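Local coordinates for alpha-glucosidase ([Eubacterium] rectale, PDB 6PNR), which probably hydrolyses alpha-glycosides of sulfoquinovose, such as those derived from sulfolipids, as a sulfoquinovosidase of glycoside hydrolase family 31, at residues L287-K292 with V350-F355. Numbering follows the deposited sequence.
Sequences LQWDWK and VDFGEF. With 9VH ([(3~{S},4~{R},5~{R})-4,5-bis(oxidanyl)piperidin-3-yl]methanesulfonic acid), chain C.
Trp289 meets Phe352 and Phe355 in an aromatic cluster beside the sulfonate pocket of this family 31 glycoside hydrolase, in its TIM-barrel domain. Residues 287-292 begin at the ligand: Leu287 N gives a weak hydrogen bond to sulfonate O3 of 9VH, and Leu287 CG lies 3.1 Å from 9VH O3, a tight contact giving the sulfonate arm an apolar flank. At Trp289, CG stands anti to the carbonyl carbon (chi1 -66°), which carries the indole across to 350-355. Tryptophan suits the place because it joins an N-H for the inhibitor to a broad surface for packing. Trp289 NE1 points almost straight at 9VH O3 (3.2 Å, 169° at the hydrogen), while Gln273, Arg286 and His523 also bond the inhibitor. The far rim of the indole, CZ3 and CH2, meets the face of Phe352 in a T-shaped stack, planes at 68°. Phe355 does the reverse, its CE2–CZ edge meeting one indole face nearly perpendicularly, 4.9 Å between its centroid and that of the six-membered Trp289 ring. A leucine at Trp289 would probably leave O3 without its straight N-H partner and a gap against the Phe352 face and Phe355 edge. Trp291 follows, with Trp289 C over one face of its ring. In 350-355, Gly353, whose backbone angles would jam a side chain against the preceding carbonyl, closes an Asx turn: its N reaches Asp351 OD1 at 2.8 Å, from above the carboxylate plane.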
ATOM      1  N   LEU A 287     -13.350  -9.576 -27.468  1.00 29.67           N
ATOM      2  CA  LEU A 287     -13.735 -10.745 -28.239  1.00 26.34           C
ATOM      3  C   LEU A 287     -15.013 -11.348 -27.679  1.00 27.22           C
ATOM      4  O   LEU A 287     -15.318 -11.207 -26.493  1.00 28.17           O
ATOM      5  CB  LEU A 287     -12.644 -11.817 -28.194  1.00 24.76           C
ATOM      6  CG  LEU A 287     -11.254 -11.381 -28.646  1.00 27.60           C
ATOM      7  CD1 LEU A 287     -10.249 -12.535 -28.510  1.00 23.56           C
ATOM      8  CD2 LEU A 287     -11.386 -10.901 -30.079  1.00 28.39           C
ATOM      9  N   GLN A 288     -15.723 -12.084 -28.531  1.00 25.98           N
ATOM     10  CA  GLN A 288     -16.885 -12.862 -28.104  1.00 31.29           C
ATOM     11  C   GLN A 288     -16.413 -14.249 -27.670  1.00 24.30           C
ATOM     12  O   GLN A 288     -15.871 -15.006 -28.486  1.00 26.95           O
ATOM     13  CB  GLN A 288     -17.915 -12.938 -29.240  1.00 31.08           C
ATOM     14  CG  GLN A 288     -19.106 -13.865 -29.000  1.00 30.08           C
ATOM     15  CD  GLN A 288     -20.021 -13.430 -27.861  1.00 33.32           C
ATOM     16  OE1 GLN A 288     -19.813 -12.401 -27.217  1.00 34.38           O
ATOM     17  NE2 GLN A 288     -21.048 -14.225 -27.613  1.00 33.86           N
ATOM     18  N   TRP A 289     -16.613 -14.590 -26.388  1.00 27.44           N
ATOM     19  CA  TRP A 289     -16.014 -15.811 -25.817  1.00 26.07           C
ATOM     20  C   TRP A 289     -16.943 -17.008 -26.046  1.00 28.51           C
ATOM     21  O   TRP A 289     -17.620 -17.519 -25.149  1.00 29.05           O
ATOM     22  CB  TRP A 289     -15.681 -15.611 -24.342  1.00 26.68           C
ATOM     23  CG  TRP A 289     -14.597 -14.576 -24.106  1.00 25.69           C
ATOM     24  CD1 TRP A 289     -14.002 -13.779 -25.047  1.00 24.66           C
ATOM     25  CD2 TRP A 289     -13.987 -14.240 -22.855  1.00 27.51           C
ATOM     26  NE1 TRP A 289     -13.073 -12.961 -24.453  1.00 26.44           N
ATOM     27  CE2 TRP A 289     -13.041 -13.227 -23.111  1.00 26.81           C
ATOM     28  CE3 TRP A 289     -14.143 -14.702 -21.543  1.00 21.60           C
ATOM     29  CZ2 TRP A 289     -12.257 -12.675 -22.114  1.00 22.55           C
ATOM     30  CZ3 TRP A 289     -13.368 -14.143 -20.550  1.00 25.77           C
ATOM     31  CH2 TRP A 289     -12.430 -13.141 -20.842  1.00 24.97           C
ATOM     32  N   ASP A 290     -16.940 -17.459 -27.297  1.00 26.36           N
ATOM     33  CA  ASP A 290     -17.757 -18.580 -27.760  1.00 31.21           C
ATOM     34  C   ASP A 290     -16.972 -19.214 -28.910  1.00 24.22           C
ATOM     35  O   ASP A 290     -16.990 -18.690 -30.025  1.00 31.25           O
ATOM     36  CB  ASP A 290     -19.126 -18.079 -28.203  1.00 28.45           C
ATOM     37  CG  ASP A 290     -20.119 -19.202 -28.460  1.00 34.96           C
ATOM     38  OD1 ASP A 290     -19.932 -20.317 -27.926  1.00 31.23           O
ATOM     39  OD2 ASP A 290     -21.092 -18.950 -29.202  1.00 34.30           O
ATOM     40  N   TRP A 291     -16.265 -20.314 -28.629  1.00 29.23           N
ATOM     41  CA  TRP A 291     -15.122 -20.746 -29.447  1.00 26.02           C
ATOM     42  C   TRP A 291     -15.542 -21.557 -30.678  1.00 32.44           C
ATOM     43  O   TRP A 291     -15.122 -22.695 -30.880  1.00 30.07           O
ATOM     44  CB  TRP A 291     -14.146 -21.536 -28.583  1.00 25.74           C
ATOM     45  CG  TRP A 291     -13.952 -20.898 -27.241  1.00 27.43           C
ATOM     46  CD1 TRP A 291     -14.161 -21.472 -26.013  1.00 27.12           C
ATOM     47  CD2 TRP A 291     -13.555 -19.545 -26.990  1.00 25.19           C
ATOM     48  NE1 TRP A 291     -13.910 -20.555 -25.015  1.00 27.94           N
ATOM     49  CE2 TRP A 291     -13.527 -19.370 -25.588  1.00 30.05           C
ATOM     50  CE3 TRP A 291     -13.210 -18.464 -27.810  1.00 27.52           C
ATOM     51  CZ2 TRP A 291     -13.172 -18.158 -24.993  1.00 27.19           C
ATOM     52  CZ3 TRP A 291     -12.846 -17.259 -27.207  1.00 26.19           C
ATOM     53  CH2 TRP A 291     -12.828 -17.120 -25.821  1.00 24.57           C
ATOM     54  N   LYS A 292     -16.376 -20.926 -31.510  1.00 26.49           N
ATOM     55  CA  LYS A 292     -16.724 -21.375 -32.852  1.00 29.02           C
ATOM     56  C   LYS A 292     -16.591 -20.175 -33.773  1.00 30.12           C
ATOM     57  O   LYS A 292     -16.841 -19.043 -33.351  1.00 29.56           O
ATOM     58  CB  LYS A 292     -18.160 -21.917 -32.925  1.00 30.70           C
ATOM     59  CG  LYS A 292     -18.468 -22.937 -31.836  1.00 39.06           C
ATOM     60  CD  LYS A 292     -19.726 -23.751 -32.123  1.00 48.30           C
ATOM     61  CE  LYS A 292     -20.992 -22.950 -31.953  1.00 57.34           C
ATOM     62  NZ  LYS A 292     -22.186 -23.831 -32.134  1.00 57.20           N
ATOM     63  N   VAL A 350     -18.373 -15.083 -13.513  1.00 30.42           N
ATOM     64  CA  VAL A 350     -17.296 -14.142 -13.227  1.00 30.01           C
ATOM     65  C   VAL A 350     -17.441 -12.921 -14.128  1.00 28.03           C
ATOM     66  O   VAL A 350     -17.649 -13.049 -15.343  1.00 32.37           O
ATOM     67  CB  VAL A 350     -15.926 -14.811 -13.419  1.00 32.14           C
ATOM     68  CG1 VAL A 350     -14.789 -13.812 -13.159  1.00 32.54           C
ATOM     69  CG2 VAL A 350     -15.801 -16.043 -12.499  1.00 33.01           C
ATOM     70  N   ASP A 351     -17.306 -11.733 -13.532  1.00 32.07           N
ATOM     71  CA  ASP A 351     -17.346 -10.468 -14.263  1.00 36.01           C
ATOM     72  C   ASP A 351     -15.975 -10.191 -14.874  1.00 30.30           C
ATOM     73  O   ASP A 351     -14.991  -9.987 -14.152  1.00 33.67           O
ATOM     74  CB  ASP A 351     -17.762  -9.336 -13.323  1.00 35.22           C
ATOM     75  CG  ASP A 351     -17.874  -7.985 -14.026  1.00 41.94           C
ATOM     76  OD1 ASP A 351     -17.780  -7.928 -15.268  1.00 37.26           O
ATOM     77  OD2 ASP A 351     -18.058  -6.965 -13.331  1.00 45.26           O
ATOM     78  N   PHE A 352     -15.897 -10.189 -16.199  1.00 31.16           N
ATOM     79  CA  PHE A 352     -14.647  -9.902 -16.889  1.00 29.82           C
ATOM     80  C   PHE A 352     -14.559  -8.457 -17.359  1.00 32.57           C
ATOM     81  O   PHE A 352     -13.600  -8.095 -18.050  1.00 33.76           O
ATOM     82  CB  PHE A 352     -14.466 -10.867 -18.063  1.00 25.94           C
ATOM     83  CG  PHE A 352     -14.028 -12.234 -17.634  1.00 29.61           C
ATOM     84  CD1 PHE A 352     -12.687 -12.543 -17.536  1.00 28.52           C
ATOM     85  CD2 PHE A 352     -14.959 -13.187 -17.259  1.00 27.32           C
ATOM     86  CE1 PHE A 352     -12.280 -13.797 -17.109  1.00 32.53           C
ATOM     87  CE2 PHE A 352     -14.565 -14.434 -16.828  1.00 29.67           C
ATOM     88  CZ  PHE A 352     -13.222 -14.744 -16.748  1.00 31.54           C
ATOM     89  N   GLY A 353     -15.532  -7.626 -16.989  1.00 30.15           N
ATOM     90  CA  GLY A 353     -15.578  -6.237 -17.411  1.00 30.76           C
ATOM     91  C   GLY A 353     -16.713  -5.978 -18.372  1.00 30.53           C
ATOM     92  O   GLY A 353     -16.501  -5.928 -19.590  1.00 30.52           O
ATOM     93  N   GLU A 354     -17.929  -5.834 -17.841  1.00 29.64           N
ATOM     94  CA  GLU A 354     -19.151  -5.567 -18.599  1.00 30.49           C
ATOM     95  C   GLU A 354     -19.642  -6.795 -19.359  1.00 34.38           C
ATOM     96  O   GLU A 354     -20.482  -6.667 -20.264  1.00 30.35           O
ATOM     97  CB  GLU A 354     -18.983  -4.366 -19.550  1.00 35.65           C
ATOM     98  CG  GLU A 354     -18.626  -3.079 -18.795  1.00 40.38           C
ATOM     99  CD  GLU A 354     -18.016  -1.956 -19.650  1.00 41.49           C
ATOM    100  OE1 GLU A 354     -18.156  -1.950 -20.890  1.00 38.15           O
ATOM    101  OE2 GLU A 354     -17.398  -1.050 -19.046  1.00 51.93           O
ATOM    102  N   PHE A 355     -19.128  -7.984 -19.034  1.00 28.67           N
ATOM    103  CA  PHE A 355     -19.733  -9.232 -19.479  1.00 32.73           C
ATOM    104  C   PHE A 355     -19.348 -10.321 -18.488  1.00 32.66           C
ATOM    105  O   PHE A 355     -18.345 -10.214 -17.782  1.00 33.79           O
ATOM    106  CB  PHE A 355     -19.340  -9.601 -20.927  1.00 31.17           C
ATOM    107  CG  PHE A 355     -17.851  -9.833 -21.160  1.00 32.49           C
ATOM    108  CD1 PHE A 355     -16.989  -8.766 -21.384  1.00 31.75           C
ATOM    109  CD2 PHE A 355     -17.340 -11.118 -21.231  1.00 30.69           C
ATOM    110  CE1 PHE A 355     -15.641  -8.976 -21.637  1.00 30.83           C
ATOM    111  CE2 PHE A 355     -15.986 -11.341 -21.480  1.00 29.36           C
ATOM    112  CZ  PHE A 355     -15.138 -10.266 -21.693  1.00 26.91           C
TER
HETATM  113  O1  9VH C 701     -10.073  -8.616 -25.137  1.00 27.86           O
HETATM  114  S1  9VH C 701     -10.115 -10.048 -24.900  1.00 26.85           S
HETATM  115  O2  9VH C 701     -10.051 -10.323 -23.486  1.00 27.71           O
HETATM  116  O3  9VH C 701     -11.228 -10.660 -25.583  1.00 25.35           O
HETATM  117  C1  9VH C 701      -8.633 -10.670 -25.647  1.00 24.09           C
HETATM  118  C2  9VH C 701      -7.335 -10.190 -24.985  1.00 25.00           C
HETATM  119  C3  9VH C 701      -7.171 -10.939 -23.671  1.00 30.34           C
HETATM  120  N1  9VH C 701      -5.868 -10.862 -23.011  1.00 27.13           N
HETATM  121  C4  9VH C 701      -4.765 -11.172 -23.921  1.00 22.44           C
HETATM  122  C5  9VH C 701      -4.819 -10.261 -25.137  1.00 25.66           C
HETATM  123  O4  9VH C 701      -3.724 -10.592 -25.988  1.00 26.17           O
HETATM  124  C6  9VH C 701      -6.130 -10.460 -25.884  1.00 24.40           C
HETATM  125  O5  9VH C 701      -6.181  -9.619 -27.033  1.00 25.73           O